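Local atomic coordinates of glycine betaine/carnitine/choline ABC transporter (Staphylococcus aureus subsp. aureus Mu50, PDB entry 3O66), a protein that probably serves as the extracellular substrate-binding component of an ABC importer for glycine betaine, carnitine or choline, delivering captured solute to the membrane permease. Residues M176-E188 with A193-L207. Sequence-based numbering, arbitrary orientation.
Sequences MQIGLVYDALNTE and ALGYSTDGRIAAYDL. With ACT (acetate ion), chain D.
Y182 of helix 181-186 reaches the end of strand 192-196 and the start of helix 200-204, in one lobe of a bilobed periplasmic-binding-protein fold, at a corner probably facing the interlobe cleft, since T198 OG1 bonds E20 of helix 19-35, beside the other sheet. Strand 172-176, helix 181-186 and strand 192-196 form a beta-alpha-beta crossover, the two strands flanking 144-148 in one mixed sheet. Polar contacts centre on Y182, whose OH accepts an almost straight bond from Y196 N (2.9 Å), arriving at the ring edge in plane; a water also joins OH to D199 OD1. The carboxylate of D199 stacks on one face of the Y182 ring, their planes 14° apart, with CB making a CH-pi contact. V181 CG2 lies over the centre of the opposite face.

R201 grips D199 in a side-on salt bridge, NE to OD2 and NH1 to OD1, that holds the carboxylate flat against the ring. R201 N separately caps helix 200-204, reaching OD2 from the opposite face to NE. The bend of R201 at chi3 (-70°) places Y182 CD2 over one face of the guanidinium, and a second water links NH2 to D183 OD2.

Apolar side chains pack between helix and strand. V181 CB and L185 CD2 both meet A193 CB, each at 3.8 Å, and L185 CD2 also touches L207 CD2; M119 of strand 116-120 touches Y182 and L185. I178 CG1 lies against Y196 CD2 at 3.9 Å.

At the outer end the N186 amide stacks on Y205, planes 2° apart, with ND2 over the ring centre.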
HETATM    1  N   MSE A 176     -16.775  -9.643  -8.105  1.00 30.83           N
HETATM    2  CA  MSE A 176     -17.567  -9.050  -7.014  1.00 31.91           C
HETATM    3  C   MSE A 176     -16.888  -7.798  -6.469  1.00 32.02           C
HETATM    4  O   MSE A 176     -15.849  -7.412  -6.960  1.00 32.35           O
HETATM    5  CB  MSE A 176     -17.753 -10.066  -5.873  1.00 30.74           C
HETATM    6  CG  MSE A 176     -16.391 -10.648  -5.365  1.00 29.36           C
HETATM    7 SE   MSE A 176     -16.622 -12.181  -4.223  0.75 29.00          SE
HETATM    8  CE  MSE A 176     -17.209 -11.294  -2.611  1.00 30.38           C
ATOM      9  N   GLN A 177     -17.475  -7.174  -5.450  1.00 33.42           N
ATOM     10  CA  GLN A 177     -16.836  -6.043  -4.766  1.00 35.03           C
ATOM     11  C   GLN A 177     -15.620  -6.513  -3.987  1.00 32.88           C
ATOM     12  O   GLN A 177     -15.731  -7.388  -3.125  1.00 31.71           O
ATOM     13  CB  GLN A 177     -17.794  -5.407  -3.764  1.00 37.05           C
ATOM     14  CG  GLN A 177     -18.857  -4.530  -4.337  1.00 43.58           C
ATOM     15  CD  GLN A 177     -19.323  -3.496  -3.320  1.00 50.12           C
ATOM     16  OE1 GLN A 177     -19.874  -3.845  -2.260  1.00 52.62           O
ATOM     17  NE2 GLN A 177     -19.085  -2.216  -3.626  1.00 53.42           N
ATOM     18  N   ILE A 178     -14.473  -5.904  -4.272  1.00 32.60           N
ATOM     19  CA  ILE A 178     -13.208  -6.287  -3.659  1.00 31.28           C
ATOM     20  C   ILE A 178     -13.319  -6.239  -2.121  1.00 30.23           C
ATOM     21  O   ILE A 178     -12.800  -7.115  -1.420  1.00 29.53           O
ATOM     22  CB  ILE A 178     -12.043  -5.393  -4.229  1.00 31.91           C
ATOM     23  CG1 ILE A 178     -10.686  -5.785  -3.660  1.00 32.13           C
ATOM     24  CG2 ILE A 178     -12.292  -3.941  -3.920  1.00 34.56           C
ATOM     25  CD1 ILE A 178     -10.378  -7.167  -3.763  1.00 31.84           C
ATOM     26  N   GLY A 179     -14.037  -5.246  -1.618  1.00 30.18           N
ATOM     27  CA  GLY A 179     -14.258  -5.065  -0.172  1.00 31.39           C
ATOM     28  C   GLY A 179     -14.867  -6.276   0.528  1.00 30.36           C
ATOM     29  O   GLY A 179     -14.652  -6.469   1.726  1.00 31.11           O
ATOM     30  N   LEU A 180     -15.598  -7.088  -0.230  1.00 29.61           N
ATOM     31  CA  LEU A 180     -16.307  -8.258   0.287  1.00 29.69           C
ATOM     32  C   LEU A 180     -15.593  -9.626   0.157  1.00 28.74           C
ATOM     33  O   LEU A 180     -16.097 -10.624   0.694  1.00 28.09           O
ATOM     34  CB  LEU A 180     -17.705  -8.342  -0.329  1.00 30.90           C
ATOM     35  CG  LEU A 180     -18.642  -7.158  -0.061  1.00 34.43           C
ATOM     36  CD1 LEU A 180     -20.075  -7.492  -0.528  1.00 36.89           C
ATOM     37  CD2 LEU A 180     -18.623  -6.804   1.417  1.00 36.58           C
ATOM     38  N   VAL A 181     -14.434  -9.679  -0.513  1.00 27.81           N
ATOM     39  CA  VAL A 181     -13.726 -10.952  -0.734  1.00 27.02           C
ATOM     40  C   VAL A 181     -13.155 -11.556   0.554  1.00 26.47           C
ATOM     41  O   VAL A 181     -13.082 -12.789   0.668  1.00 26.85           O
ATOM     42  CB  VAL A 181     -12.617 -10.875  -1.868  1.00 26.85           C
ATOM     43  CG1 VAL A 181     -13.218 -10.357  -3.166  1.00 26.37           C
ATOM     44  CG2 VAL A 181     -11.380 -10.065  -1.422  1.00 26.35           C
ATOM     45  N   TYR A 182     -12.797 -10.706   1.532  1.00 25.97           N
ATOM     46  CA  TYR A 182     -12.190 -11.176   2.794  1.00 25.80           C
ATOM     47  C   TYR A 182     -13.182 -11.977   3.611  1.00 26.91           C
ATOM     48  O   TYR A 182     -12.858 -13.085   4.054  1.00 27.46           O
ATOM     49  CB  TYR A 182     -11.584 -10.033   3.620  1.00 25.64           C
ATOM     50  CG  TYR A 182     -10.807  -9.109   2.726  1.00 24.97           C
ATOM     51  CD1 TYR A 182      -9.519  -9.458   2.270  1.00 22.23           C
ATOM     52  CD2 TYR A 182     -11.394  -7.920   2.273  1.00 22.54           C
ATOM     53  CE1 TYR A 182      -8.820  -8.627   1.409  1.00 22.00           C
ATOM     54  CE2 TYR A 182     -10.704  -7.070   1.419  1.00 22.36           C
ATOM     55  CZ  TYR A 182      -9.435  -7.417   0.984  1.00 20.58           C
ATOM     56  OH  TYR A 182      -8.826  -6.528   0.113  1.00 20.65           O
ATOM     57  N   ASP A 183     -14.384 -11.443   3.779  1.00 28.00           N
ATOM     58  CA  ASP A 183     -15.428 -12.163   4.500  1.00 28.90           C
ATOM     59  C   ASP A 183     -15.940 -13.385   3.721  1.00 28.17           C
ATOM     60  O   ASP A 183     -16.257 -14.413   4.318  1.00 28.37           O
ATOM     61  CB  ASP A 183     -16.560 -11.211   4.868  1.00 30.73           C
ATOM     62  CG  ASP A 183     -16.139 -10.191   5.904  1.00 34.08           C
ATOM     63  OD1 ASP A 183     -15.539 -10.581   6.922  1.00 36.17           O
ATOM     64  OD2 ASP A 183     -16.390  -8.992   5.704  1.00 38.11           O
ATOM     65  N   ALA A 184     -15.995 -13.284   2.391  1.00 27.31           N
ATOM     66  CA  ALA A 184     -16.405 -14.423   1.559  1.00 27.48           C
ATOM     67  C   ALA A 184     -15.395 -15.586   1.688  1.00 26.42           C
ATOM     68  O   ALA A 184     -15.754 -16.774   1.712  1.00 25.92           O
ATOM     69  CB  ALA A 184     -16.563 -13.968   0.095  1.00 27.66           C
ATOM     70  N   LEU A 185     -14.130 -15.248   1.818  1.00 25.69           N
ATOM     71  CA  LEU A 185     -13.096 -16.259   2.098  1.00 25.52           C
ATOM     72  C   LEU A 185     -13.233 -16.806   3.537  1.00 26.12           C
ATOM     73  O   LEU A 185     -13.190 -18.024   3.769  1.00 26.53           O
ATOM     74  CB  LEU A 185     -11.724 -15.636   1.852  1.00 25.33           C
ATOM     75  CG  LEU A 185     -10.459 -16.403   1.528  1.00 26.57           C
ATOM     76  CD1 LEU A 185     -10.623 -17.413   0.376  1.00 22.46           C
ATOM     77  CD2 LEU A 185      -9.321 -15.380   1.258  1.00 28.34           C
ATOM     78  N   ASN A 186     -13.444 -15.906   4.494  1.00 25.76           N
ATOM     79  CA  ASN A 186     -13.550 -16.280   5.895  1.00 26.96           C
ATOM     80  C   ASN A 186     -14.729 -17.214   6.143  1.00 27.49           C
ATOM     81  O   ASN A 186     -14.641 -18.135   6.975  1.00 27.67           O
ATOM     82  CB  ASN A 186     -13.682 -15.029   6.751  1.00 27.58           C
ATOM     83  CG  ASN A 186     -13.439 -15.295   8.228  1.00 29.35           C
ATOM     84  OD1 ASN A 186     -12.506 -15.995   8.600  1.00 29.88           O
ATOM     85  ND2 ASN A 186     -14.251 -14.687   9.074  1.00 30.76           N
ATOM     86  N   THR A 187     -15.814 -16.990   5.400  1.00 27.84           N
ATOM     87  CA  THR A 187     -17.045 -17.774   5.554  1.00 28.30           C
ATOM     88  C   THR A 187     -17.062 -18.995   4.641  1.00 27.82           C
ATOM     89  O   THR A 187     -18.038 -19.756   4.634  1.00 28.15           O
ATOM     90  CB  THR A 187     -18.328 -16.931   5.321  1.00 29.49           C
ATOM     91  OG1 THR A 187     -18.328 -16.395   3.978  1.00 29.56           O
ATOM     92  CG2 THR A 187     -18.441 -15.792   6.373  1.00 29.41           C
ATOM     93  N   GLU A 188     -15.969 -19.189   3.894  1.00 26.65           N
ATOM     94  CA  GLU A 188     -15.790 -20.349   3.021  1.00 27.50           C
ATOM     95  C   GLU A 188     -16.736 -20.345   1.811  1.00 27.21           C
ATOM     96  O   GLU A 188     -16.994 -21.412   1.215  1.00 27.06           O
ATOM     97  CB  GLU A 188     -15.860 -21.693   3.818  1.00 28.53           C
ATOM     98  CG  GLU A 188     -14.854 -21.701   4.990  1.00 34.56           C
ATOM     99  CD  GLU A 188     -14.359 -23.068   5.393  1.00 42.50           C
ATOM    100  OE1 GLU A 188     -14.211 -23.948   4.523  1.00 45.47           O
ATOM    101  OE2 GLU A 188     -14.083 -23.261   6.600  1.00 48.12           O
ATOM    102  N   ALA A 193      -9.145 -15.699  -2.972  1.00 20.75           N
ATOM    103  CA  ALA A 193      -9.586 -14.347  -3.263  1.00 20.68           C
ATOM    104  C   ALA A 193      -8.399 -13.582  -3.830  1.00 20.97           C
ATOM    105  O   ALA A 193      -7.239 -13.816  -3.415  1.00 21.91           O
ATOM    106  CB  ALA A 193     -10.097 -13.654  -1.983  1.00 20.90           C
ATOM    107  N   LEU A 194      -8.668 -12.718  -4.797  1.00 20.23           N
ATOM    108  CA  LEU A 194      -7.683 -11.718  -5.193  1.00 20.33           C
ATOM    109  C   LEU A 194      -8.029 -10.436  -4.425  1.00 20.23           C
ATOM    110  O   LEU A 194      -8.982  -9.719  -4.771  1.00 22.39           O
ATOM    111  CB  LEU A 194      -7.747 -11.483  -6.697  1.00 20.61           C
ATOM    112  CG  LEU A 194      -6.665 -10.519  -7.227  1.00 22.17           C
ATOM    113  CD1 LEU A 194      -5.214 -11.078  -7.029  1.00 20.72           C
ATOM    114  CD2 LEU A 194      -6.972 -10.283  -8.666  1.00 23.59           C
ATOM    115  N   GLY A 195      -7.276 -10.152  -3.378  1.00 19.90           N
ATOM    116  CA  GLY A 195      -7.615  -9.058  -2.415  1.00 19.69           C
ATOM    117  C   GLY A 195      -6.491  -8.051  -2.428  1.00 20.37           C
ATOM    118  O   GLY A 195      -5.573  -8.187  -3.217  1.00 21.92           O
ATOM    119  N   TYR A 196      -6.560  -7.018  -1.595  1.00 21.23           N
ATOM    120  CA  TYR A 196      -5.420  -6.128  -1.421  1.00 21.44           C
ATOM    121  C   TYR A 196      -4.543  -6.652  -0.287  1.00 21.34           C
ATOM    122  O   TYR A 196      -5.059  -7.076   0.764  1.00 21.47           O
ATOM    123  CB  TYR A 196      -5.910  -4.733  -1.056  1.00 22.98           C
ATOM    124  CG  TYR A 196      -6.348  -3.908  -2.230  1.00 24.09           C
ATOM    125  CD1 TYR A 196      -5.407  -3.440  -3.168  1.00 28.46           C
ATOM    126  CD2 TYR A 196      -7.687  -3.571  -2.410  1.00 27.36           C
ATOM    127  CE1 TYR A 196      -5.802  -2.656  -4.257  1.00 29.41           C
ATOM    128  CE2 TYR A 196      -8.088  -2.781  -3.485  1.00 28.28           C
ATOM    129  CZ  TYR A 196      -7.152  -2.342  -4.404  1.00 31.67           C
ATOM    130  OH  TYR A 196      -7.564  -1.567  -5.461  1.00 34.17           O
ATOM    131  N   SER A 197      -3.236  -6.595  -0.480  1.00 20.20           N
ATOM    132  CA  SER A 197      -2.285  -7.279   0.419  1.00 21.67           C
ATOM    133  C   SER A 197      -2.112  -6.645   1.798  1.00 21.84           C
ATOM    134  O   SER A 197      -1.435  -7.232   2.647  1.00 23.29           O
ATOM    135  CB  SER A 197      -0.926  -7.374  -0.271  1.00 20.99           C
ATOM    136  OG  SER A 197      -0.441  -6.055  -0.494  1.00 23.10           O
ATOM    137  N   THR A 198      -2.695  -5.464   2.048  1.00 21.98           N
ATOM    138  CA  THR A 198      -2.573  -4.872   3.386  1.00 21.32           C
ATOM    139  C   THR A 198      -3.900  -4.761   4.138  1.00 22.24           C
ATOM    140  O   THR A 198      -3.966  -4.128   5.210  1.00 22.75           O
ATOM    141  CB  THR A 198      -1.930  -3.462   3.381  1.00 23.35           C
ATOM    142  OG1 THR A 198      -2.716  -2.589   2.561  1.00 20.97           O
ATOM    143  CG2 THR A 198      -0.485  -3.493   2.932  1.00 22.76           C
ATOM    144  N   ASP A 199      -4.965  -5.350   3.582  1.00 21.10           N
ATOM    145  CA  ASP A 199      -6.277  -5.219   4.220  1.00 22.56           C
ATOM    146  C   ASP A 199      -6.235  -5.745   5.656  1.00 22.37           C
ATOM    147  O   ASP A 199      -5.706  -6.831   5.915  1.00 22.40           O
ATOM    148  CB  ASP A 199      -7.399  -5.897   3.390  1.00 21.77           C
ATOM    149  CG  ASP A 199      -8.763  -5.505   3.875  1.00 24.66           C
ATOM    150  OD1 ASP A 199      -9.350  -4.557   3.301  1.00 27.63           O
ATOM    151  OD2 ASP A 199      -9.233  -6.104   4.883  1.00 25.84           O
ATOM    152  N   GLY A 200      -6.758  -4.968   6.595  1.00 23.83           N
ATOM    153  CA  GLY A 200      -6.797  -5.390   7.994  1.00 25.04           C
ATOM    154  C   GLY A 200      -7.448  -6.746   8.252  1.00 25.44           C
ATOM    155  O   GLY A 200      -7.184  -7.409   9.258  1.00 26.46           O
ATOM    156  N   ARG A 201      -8.339  -7.163   7.374  1.00 25.37           N
ATOM    157  CA  ARG A 201      -9.008  -8.439   7.598  1.00 25.22           C
ATOM    158  C   ARG A 201      -8.052  -9.603   7.405  1.00 24.63           C
ATOM    159  O   ARG A 201      -8.305 -10.720   7.886  1.00 25.74           O
ATOM    160  CB  ARG A 201     -10.301  -8.554   6.776  1.00 25.59           C
ATOM    161  CG  ARG A 201     -11.412  -7.663   7.366  1.00 27.70           C
ATOM    162  CD  ARG A 201     -12.513  -7.380   6.363  1.00 29.15           C
ATOM    163  NE  ARG A 201     -12.048  -6.494   5.282  1.00 28.46           N
ATOM    164  CZ  ARG A 201     -12.866  -5.690   4.607  1.00 29.50           C
ATOM    165  NH1 ARG A 201     -12.404  -4.909   3.640  1.00 29.31           N
ATOM    166  NH2 ARG A 201     -14.165  -5.680   4.906  1.00 29.87           N
ATOM    167  N   ILE A 202      -6.936  -9.349   6.727  1.00 23.05           N
ATOM    168  CA  ILE A 202      -5.906 -10.384   6.624  1.00 22.53           C
ATOM    169  C   ILE A 202      -5.380 -10.686   8.035  1.00 22.95           C
ATOM    170  O   ILE A 202      -5.147 -11.843   8.381  1.00 22.25           O
ATOM    171  CB  ILE A 202      -4.751  -9.951   5.696  1.00 21.99           C
ATOM    172  CG1 ILE A 202      -5.246  -9.858   4.234  1.00 21.87           C
ATOM    173  CG2 ILE A 202      -3.609 -10.926   5.813  1.00 21.72           C
ATOM    174  CD1 ILE A 202      -4.309  -9.080   3.309  1.00 23.82           C
ATOM    175  N   ALA A 203      -5.223  -9.637   8.846  1.00 23.97           N
ATOM    176  CA  ALA A 203      -4.848  -9.797  10.264  1.00 26.47           C
ATOM    177  C   ALA A 203      -6.045 -10.301  11.086  1.00 28.19           C
ATOM    178  O   ALA A 203      -5.900 -11.161  11.962  1.00 30.40           O
ATOM    179  CB  ALA A 203      -4.280  -8.451  10.862  1.00 25.54           C
ATOM    180  N   ALA A 204      -7.237  -9.792  10.818  1.00 28.34           N
ATOM    181  CA  ALA A 204      -8.364 -10.186  11.658  1.00 29.91           C
ATOM    182  C   ALA A 204      -8.711 -11.668  11.506  1.00 30.55           C
ATOM    183  O   ALA A 204      -9.110 -12.317  12.492  1.00 31.26           O
ATOM    184  CB  ALA A 204      -9.584  -9.322  11.376  1.00 30.63           C
ATOM    185  N   TYR A 205      -8.543 -12.193  10.286  1.00 29.21           N
ATOM    186  CA  TYR A 205      -8.967 -13.553   9.954  1.00 30.48           C
ATOM    187  C   TYR A 205      -7.799 -14.492   9.734  1.00 30.64           C
ATOM    188  O   TYR A 205      -7.995 -15.649   9.331  1.00 31.06           O
ATOM    189  CB  TYR A 205      -9.844 -13.558   8.702  1.00 29.03           C
ATOM    190  CG  TYR A 205     -11.036 -12.651   8.777  1.00 30.49           C
ATOM    191  CD1 TYR A 205     -11.585 -12.273  10.010  1.00 33.19           C
ATOM    192  CD2 TYR A 205     -11.658 -12.211   7.619  1.00 30.07           C
ATOM    193  CE1 TYR A 205     -12.682 -11.444  10.081  1.00 35.74           C
ATOM    194  CE2 TYR A 205     -12.772 -11.382   7.675  1.00 31.81           C
ATOM    195  CZ  TYR A 205     -13.276 -11.007   8.910  1.00 34.37           C
ATOM    196  OH  TYR A 205     -14.370 -10.191   8.983  1.00 35.45           O
ATOM    197  N   ASP A 206      -6.592 -14.005  10.027  1.00 30.80           N
ATOM    198  CA  ASP A 206      -5.358 -14.780   9.888  1.00 31.79           C
ATOM    199  C   ASP A 206      -5.267 -15.433   8.490  1.00 29.41           C
ATOM    200  O   ASP A 206      -5.031 -16.629   8.368  1.00 30.41           O
ATOM    201  CB  ASP A 206      -5.251 -15.826  11.025  1.00 34.75           C
ATOM    202  CG  ASP A 206      -3.842 -16.342  11.224  1.00 38.94           C
ATOM    203  OD1 ASP A 206      -2.862 -15.662  10.853  1.00 43.21           O
ATOM    204  OD2 ASP A 206      -3.704 -17.451  11.762  1.00 45.85           O
ATOM    205  N   LEU A 207      -5.495 -14.641   7.451  1.00 26.24           N
ATOM    206  CA  LEU A 207      -5.461 -15.141   6.060  1.00 25.09           C
ATOM    207  C   LEU A 207      -4.002 -15.294   5.605  1.00 25.20           C
ATOM    208  O   LEU A 207      -3.105 -14.665   6.178  1.00 25.93           O
ATOM    209  CB  LEU A 207      -6.215 -14.185   5.140  1.00 23.56           C
ATOM    210  CG  LEU A 207      -7.699 -13.883   5.433  1.00 23.88           C
ATOM    211  CD1 LEU A 207      -8.253 -12.845   4.445  1.00 21.88           C
ATOM    212  CD2 LEU A 207      -8.539 -15.171   5.368  1.00 25.78           C
TER
HETATM  213  C   ACT D 323      -5.974  -2.263   1.947  1.00 46.71           C
HETATM  214  O   ACT D 323      -4.969  -2.770   1.365  1.00 46.54           O
HETATM  215  OXT ACT D 323      -5.770  -1.572   2.993  1.00 46.53           O
HETATM  216  CH3 ACT D 323      -7.364  -2.466   1.407  1.00 46.36           C
HETATM  217  O   HOH W   1      -9.626  -4.025   0.439  1.00 30.89           O
HETATM  218  O   HOH W   2     -15.871  -6.975   7.378  1.00 39.64           O